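Local atomic coordinates of fiber (Murine adenovirus 2, PDB entry 5NBH), a protein that probably attaches the virus to host cells as the trimeric fibre of the capsid, its distal domain binding N-acetylglucosamine. Residues 94-97 and 102-105; 131-136 and 220-225. All blocks are in the same frame, centred on the assembly; numbering follows the deposited sequence. Where two conformers were deposited one is given.

Interaction 1: 94-97 and 102-105; sequences RLRN and EYAD
The turn end of the beta hairpin formed by strands 83-96 and 103-113 in the distal domain carries two residues of the N-acetylglucosamine site, Asn97 and Glu102, which face each other beside the connecting loop. Their backbones are joined by Asn97 N to Glu102 O (2.8 Å), and their side chains run side by side. Asn97 ND2 donates to Glu102 OE1 at 3.0 Å; the oxygen lies in the amide plane but is approached from above its own carboxylate plane. With CG anti to the backbone N (chi1 174°), the Asn97 amide can hold Glu102 through ND2 while OD1 accepts from Thr134 N, so both ends are engaged and its rotation is fixed. Deeper in the hairpin Leu95 and Ala104 form an antiparallel hydrogen-bonded pair, Leu95 N to Ala104 O (2.8 Å) and Ala104 N to Leu95 O (2.9 Å). Their side chains point to one face of the sheet; Arg94, Arg96, Tyr103 and Asp105 point to the other. Arg96 runs extended alongside Tyr103, its CG 4.1 Å from the ring centroid in an off-centre CH-pi contact, and Tyr103 OH sits over one face of the guanidinium, whose NE bonds to Tyr100 O. Arg94 bends about its CB-CG bond (chi2 57°), which sets its guanidinium against Tyr103 CB; in the conformer given, one of two, NH1 makes a salt bridge to Asp105 OD1 (2.8 Å) and NH2 one to Glu126. Strand 116-125 flanks 103-113 in the same sheet, and Leu95 and Ala104 pack on Trp135 of strand 131-140 in the other.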
loop_
_atom_site.group_PDB
_atom_site.type_symbol
_atom_site.label_atom_id
_atom_site.label_comp_id
_atom_site.label_asym_id
_atom_site.label_seq_id
_atom_site.Cartn_x
_atom_site.Cartn_y
_atom_site.Cartn_z
ATOM N N ARG A 94 -5.973 -20.974 -11.035
ATOM C CA ARG A 94 -5.825 -21.386 -12.422
ATOM C C ARG A 94 -6.759 -20.547 -13.289
ATOM O O ARG A 94 -7.976 -20.440 -12.979
ATOM C CB ARG A 94 -6.202 -22.863 -12.520
ATOM C CG ARG A 94 -5.945 -23.469 -13.878
ATOM C CD ARG A 94 -4.490 -23.286 -14.209
ATOM N NE ARG A 94 -4.016 -24.350 -15.052
ATOM C CZ ARG A 94 -2.742 -24.596 -15.248
ATOM N NH1 ARG A 94 -1.827 -23.825 -14.678
ATOM N NH2 ARG A 94 -2.405 -25.599 -16.026
ATOM N N LEU A 95 -6.177 -19.893 -14.311
ATOM C CA LEU A 95 -6.878 -19.031 -15.242
ATOM C C LEU A 95 -6.688 -19.541 -16.657
ATOM O O LEU A 95 -5.625 -20.019 -17.002
ATOM C CB LEU A 95 -6.356 -17.594 -15.175
ATOM C CG LEU A 95 -6.489 -16.942 -13.801
ATOM C CD1 LEU A 95 -5.857 -15.587 -13.802
ATOM C CD2 LEU A 95 -7.938 -16.859 -13.413
ATOM N N ARG A 96 -7.732 -19.433 -17.449
ATOM C CA ARG A 96 -7.666 -19.769 -18.882
ATOM C C ARG A 96 -7.729 -18.498 -19.721
ATOM O O ARG A 96 -8.525 -17.580 -19.427
ATOM C CB ARG A 96 -8.833 -20.670 -19.236
ATOM C CG ARG A 96 -8.803 -21.185 -20.655
ATOM C CD ARG A 96 -9.892 -22.199 -20.895
ATOM N NE ARG A 96 -9.792 -22.789 -22.227
ATOM C CZ ARG A 96 -10.511 -23.815 -22.675
ATOM N NH1 ARG A 96 -11.452 -24.377 -21.915
ATOM N NH2 ARG A 96 -10.319 -24.253 -23.913
ATOM N N ASN A 97 -6.922 -18.451 -20.786
ATOM C CA ASN A 97 -6.973 -17.380 -21.757
ATOM C C ASN A 97 -8.153 -17.592 -22.708
ATOM O O ASN A 97 -8.008 -18.225 -23.784
ATOM C CB ASN A 97 -5.668 -17.307 -22.552
ATOM C CG ASN A 97 -5.725 -16.294 -23.680
ATOM O OD1 ASN A 97 -6.573 -15.386 -23.699
ATOM N ND2 ASN A 97 -4.827 -16.457 -24.655
ATOM N N GLU A 102 -4.767 -22.322 -23.405
ATOM C CA GLU A 102 -3.645 -21.594 -22.811
ATOM C C GLU A 102 -4.081 -21.211 -21.404
ATOM O O GLU A 102 -5.191 -20.663 -21.225
ATOM C CB GLU A 102 -3.325 -20.342 -23.606
ATOM C CG GLU A 102 -2.711 -20.608 -24.983
ATOM C CD GLU A 102 -2.380 -19.353 -25.760
ATOM O OE1 GLU A 102 -2.442 -18.212 -25.204
ATOM O OE2 GLU A 102 -2.057 -19.513 -26.980
ATOM N N TYR A 103 -3.217 -21.498 -20.440
ATOM C CA TYR A 103 -3.539 -21.300 -19.013
ATOM C C TYR A 103 -2.401 -20.581 -18.272
ATOM O O TYR A 103 -1.273 -20.530 -18.747
ATOM C CB TYR A 103 -3.805 -22.643 -18.350
ATOM C CG TYR A 103 -4.991 -23.392 -18.926
ATOM C CD1 TYR A 103 -4.865 -24.127 -20.117
ATOM C CD2 TYR A 103 -6.245 -23.317 -18.333
ATOM C CE1 TYR A 103 -5.957 -24.815 -20.650
ATOM C CE2 TYR A 103 -7.346 -23.991 -18.875
ATOM C CZ TYR A 103 -7.194 -24.737 -20.018
ATOM O OH TYR A 103 -8.277 -25.395 -20.551
ATOM N N ALA A 104 -2.737 -20.038 -17.106
ATOM C CA ALA A 104 -1.772 -19.428 -16.196
ATOM C C ALA A 104 -2.183 -19.710 -14.749
ATOM O O ALA A 104 -3.341 -19.988 -14.468
ATOM C CB ALA A 104 -1.689 -17.947 -16.435
ATOM N N ASP A 105 -1.208 -19.625 -13.854
ATOM C CA ASP A 105 -1.446 -19.655 -12.403
ATOM C C ASP A 105 -1.227 -18.242 -11.898
ATOM O O ASP A 105 -0.261 -17.588 -12.300
ATOM C CB ASP A 105 -0.436 -20.549 -11.719
ATOM C CG ASP A 105 -0.817 -22.022 -11.782
ATOM O OD1 ASP A 105 -1.918 -22.348 -12.253
ATOM O OD2 ASP A 105 0.000 -22.846 -11.331
#

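Interaction 2: 131-136 and 220-225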
loop_
_atom_site.group_PDB
_atom_site.type_symbol
_atom_site.label_atom_id
_atom_site.label_comp_id
_atom_site.label_asym_id
_atom_site.label_seq_id
_atom_site.Cartn_x
_atom_site.Cartn_y
_atom_site.Cartn_z
ATOM N N GLY A 131 0.422 -12.360 -29.263
ATOM C CA GLY A 131 -0.917 -11.822 -29.302
ATOM C C GLY A 131 -1.291 -11.291 -27.937
ATOM O O GLY A 131 -0.422 -10.958 -27.160
ATOM N N THR A 132 -2.587 -11.193 -27.679
ATOM C CA THR A 132 -3.084 -10.588 -26.439
ATOM C C THR A 132 -3.889 -11.628 -25.693
ATOM O O THR A 132 -4.813 -12.207 -26.283
ATOM C CB THR A 132 -3.918 -9.347 -26.722
ATOM O OG1 THR A 132 -3.073 -8.348 -27.328
ATOM C CG2 THR A 132 -4.539 -8.781 -25.429
ATOM N N GLN A 133 -3.550 -11.880 -24.420
ATOM C CA GLN A 133 -4.282 -12.868 -23.597
ATOM C C GLN A 133 -5.291 -12.144 -22.720
ATOM O O GLN A 133 -5.027 -11.026 -22.275
ATOM C CB GLN A 133 -3.358 -13.696 -22.675
ATOM C CG GLN A 133 -2.240 -14.425 -23.401
ATOM C CD GLN A 133 -1.058 -13.524 -23.732
ATOM O OE1 GLN A 133 -0.626 -12.732 -22.904
ATOM N NE2 GLN A 133 -0.508 -13.666 -24.936
ATOM N N THR A 134 -6.416 -12.792 -22.447
ATOM C CA THR A 134 -7.469 -12.211 -21.629
ATOM C C THR A 134 -7.618 -13.067 -20.401
ATOM O O THR A 134 -7.909 -14.258 -20.505
ATOM C CB THR A 134 -8.827 -12.101 -22.392
ATOM O OG1 THR A 134 -8.702 -11.211 -23.505
ATOM C CG2 THR A 134 -9.880 -11.516 -21.490
ATOM N N TRP A 135 -7.390 -12.456 -19.225
ATOM C CA TRP A 135 -7.484 -13.130 -17.947
ATOM C C TRP A 135 -8.662 -12.479 -17.249
ATOM O O TRP A 135 -8.634 -11.261 -17.022
ATOM C CB TRP A 135 -6.205 -12.956 -17.121
ATOM C CG TRP A 135 -4.933 -13.233 -17.901
ATOM C CD1 TRP A 135 -4.045 -12.305 -18.342
ATOM C CD2 TRP A 135 -4.464 -14.505 -18.390
ATOM N NE1 TRP A 135 -3.045 -12.907 -19.043
ATOM C CE2 TRP A 135 -3.271 -14.261 -19.084
ATOM C CE3 TRP A 135 -4.935 -15.826 -18.294
ATOM C CZ2 TRP A 135 -2.531 -15.286 -19.681
ATOM C CZ3 TRP A 135 -4.201 -16.857 -18.912
ATOM C CH2 TRP A 135 -3.024 -16.586 -19.588
ATOM N N GLU A 136 -9.662 -13.262 -16.885
ATOM C CA GLU A 136 -10.911 -12.716 -16.345
ATOM C C GLU A 136 -11.100 -13.225 -14.940
ATOM O O GLU A 136 -11.072 -14.438 -14.716
ATOM C CB GLU A 136 -12.094 -13.132 -17.229
ATOM C CG GLU A 136 -13.434 -12.498 -16.884
ATOM C CD GLU A 136 -14.539 -12.976 -17.833
ATOM O OE1 GLU A 136 -14.902 -12.270 -18.781
ATOM O OE2 GLU A 136 -15.057 -14.062 -17.580
ATOM N N CYS A 220 6.861 -14.830 -26.154
ATOM C CA CYS A 220 7.136 -15.281 -24.803
ATOM C C CYS A 220 5.893 -15.727 -24.060
ATOM O O CYS A 220 4.756 -15.475 -24.457
ATOM C CB CYS A 220 7.868 -14.179 -24.013
ATOM S SG CYS A 220 7.016 -12.595 -23.886
ATOM N N LYS A 221 6.148 -16.404 -22.961
ATOM C CA LYS A 221 5.119 -16.767 -21.998
ATOM C C LYS A 221 4.694 -15.514 -21.252
ATOM O O LYS A 221 5.526 -14.714 -20.898
ATOM C CB LYS A 221 5.663 -17.766 -20.995
ATOM C CG LYS A 221 6.114 -19.085 -21.604
ATOM C CD LYS A 221 6.470 -20.069 -20.514
ATOM C CE LYS A 221 6.841 -21.430 -21.065
ATOM N NZ LYS A 221 8.246 -21.480 -21.506
ATOM N N PRO A 222 3.396 -15.371 -20.969
ATOM C CA PRO A 222 2.943 -14.235 -20.161
ATOM C C PRO A 222 3.246 -14.497 -18.684
ATOM O O PRO A 222 2.526 -15.207 -18.009
ATOM C CB PRO A 222 1.448 -14.122 -20.497
ATOM C CG PRO A 222 1.059 -15.500 -20.940
ATOM C CD PRO A 222 2.281 -16.156 -21.527
ATOM N N ILE A 223 4.383 -13.985 -18.240
ATOM C CA ILE A 223 4.862 -14.174 -16.890
ATOM C C ILE A 223 5.268 -12.793 -16.401
ATOM O O ILE A 223 6.273 -12.270 -16.840
ATOM C CB ILE A 223 6.076 -15.118 -16.836
ATOM C CG1 ILE A 223 5.688 -16.485 -17.371
ATOM C CG2 ILE A 223 6.599 -15.218 -15.405
ATOM C CD1 ILE A 223 6.813 -17.510 -17.347
ATOM N N PHE A 224 4.445 -12.205 -15.539
ATOM C CA PHE A 224 4.583 -10.818 -15.120
ATOM C C PHE A 224 3.870 -10.540 -13.804
ATOM O O PHE A 224 3.026 -11.332 -13.426
ATOM C CB PHE A 224 4.014 -9.885 -16.189
ATOM C CG PHE A 224 2.557 -10.079 -16.461
ATOM C CD1 PHE A 224 2.123 -11.013 -17.401
ATOM C CD2 PHE A 224 1.610 -9.316 -15.812
ATOM C CE1 PHE A 224 0.768 -11.174 -17.676
ATOM C CE2 PHE A 224 0.261 -9.480 -16.081
ATOM C CZ PHE A 224 -0.163 -10.417 -17.000
ATOM N N GLN A 225 4.217 -9.420 -13.144
ATOM C CA GLN A 225 3.500 -8.884 -11.972
ATOM C C GLN A 225 2.995 -7.494 -12.363
ATOM O O GLN A 225 3.657 -6.755 -13.104
ATOM C CB GLN A 225 4.388 -8.773 -10.678
ATOM C CG GLN A 225 3.644 -8.257 -9.411
ATOM C CD GLN A 225 4.458 -8.185 -8.083
ATOM O OE1 GLN A 225 4.811 -7.093 -7.629
ATOM N NE2 GLN A 225 4.621 -9.315 -7.413
#
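Pro222 meets Trp135 and the side chain of Gln133 in a small buried contact without hydrogen bonds between the segments 131-136 and 220-225. The proline ring reaches the indole from its rim: CG lies near the indole plane, 3.8 Å from Trp135 CZ2, with the two side chains crossing at about a right angle. Gln133 bends about its CB-CG bond (chi2 80°) to set its terminal amide beside CB and CG of the same proline, while Gln133 CB rests over one face of the Trp135 ring. Phe224 adds a looser touch: the indole NE1 stands at the edge of its ring, 4.3 Å from Phe224 CZ. Trp135 NE1 spends its hydrogen on Ser215 OG of strand 208-217, which satisfies it and helps fix the indole's rotation. The backbone of 131-136 is held by the same strand, Gln133 pairing with Ser215 and Trp135 with Leu213. On the far side the backbone of Pro222 bonds to Gly125, and Phe224 packs against Val123, Ile184 and Cys198. Side chains, not backbones, thus span the gap; even the nearest CA atoms, those of Gln133 and Pro222, are 8.1 Å apart. This is beta-sandwich interior packing between strand 131-140 and the start of strand 223-231 with the loop before it, outermost strands of their sheets within this chain, in the ABCJ-GHID arrangement of this fibre head; Gln133 also belongs to the N-acetylglucosamine site.

Interaction 1 closes before interaction 2 opens along the chain, and their centres lie about 9 Å apart on the same side of the chain's centre. Strands 83-96, 103-113 and 223-231 belong to one antiparallel sheet, whereas 131-140 is outermost, within this chain, in the other. Segment 131-136 therefore touches both the hairpin and the 220-225 segment: Ala104 CB lies 3.7 Å from Trp135 CH2, so the indole of interaction 2 also packs against the hairpin of interaction 1. Near the loops, Asn97 and Glu102 of interaction 1 come together with Thr132 and Gln133 of interaction 2, so the N-acetylglucosamine site, completed by Thr130, draws on both sheets.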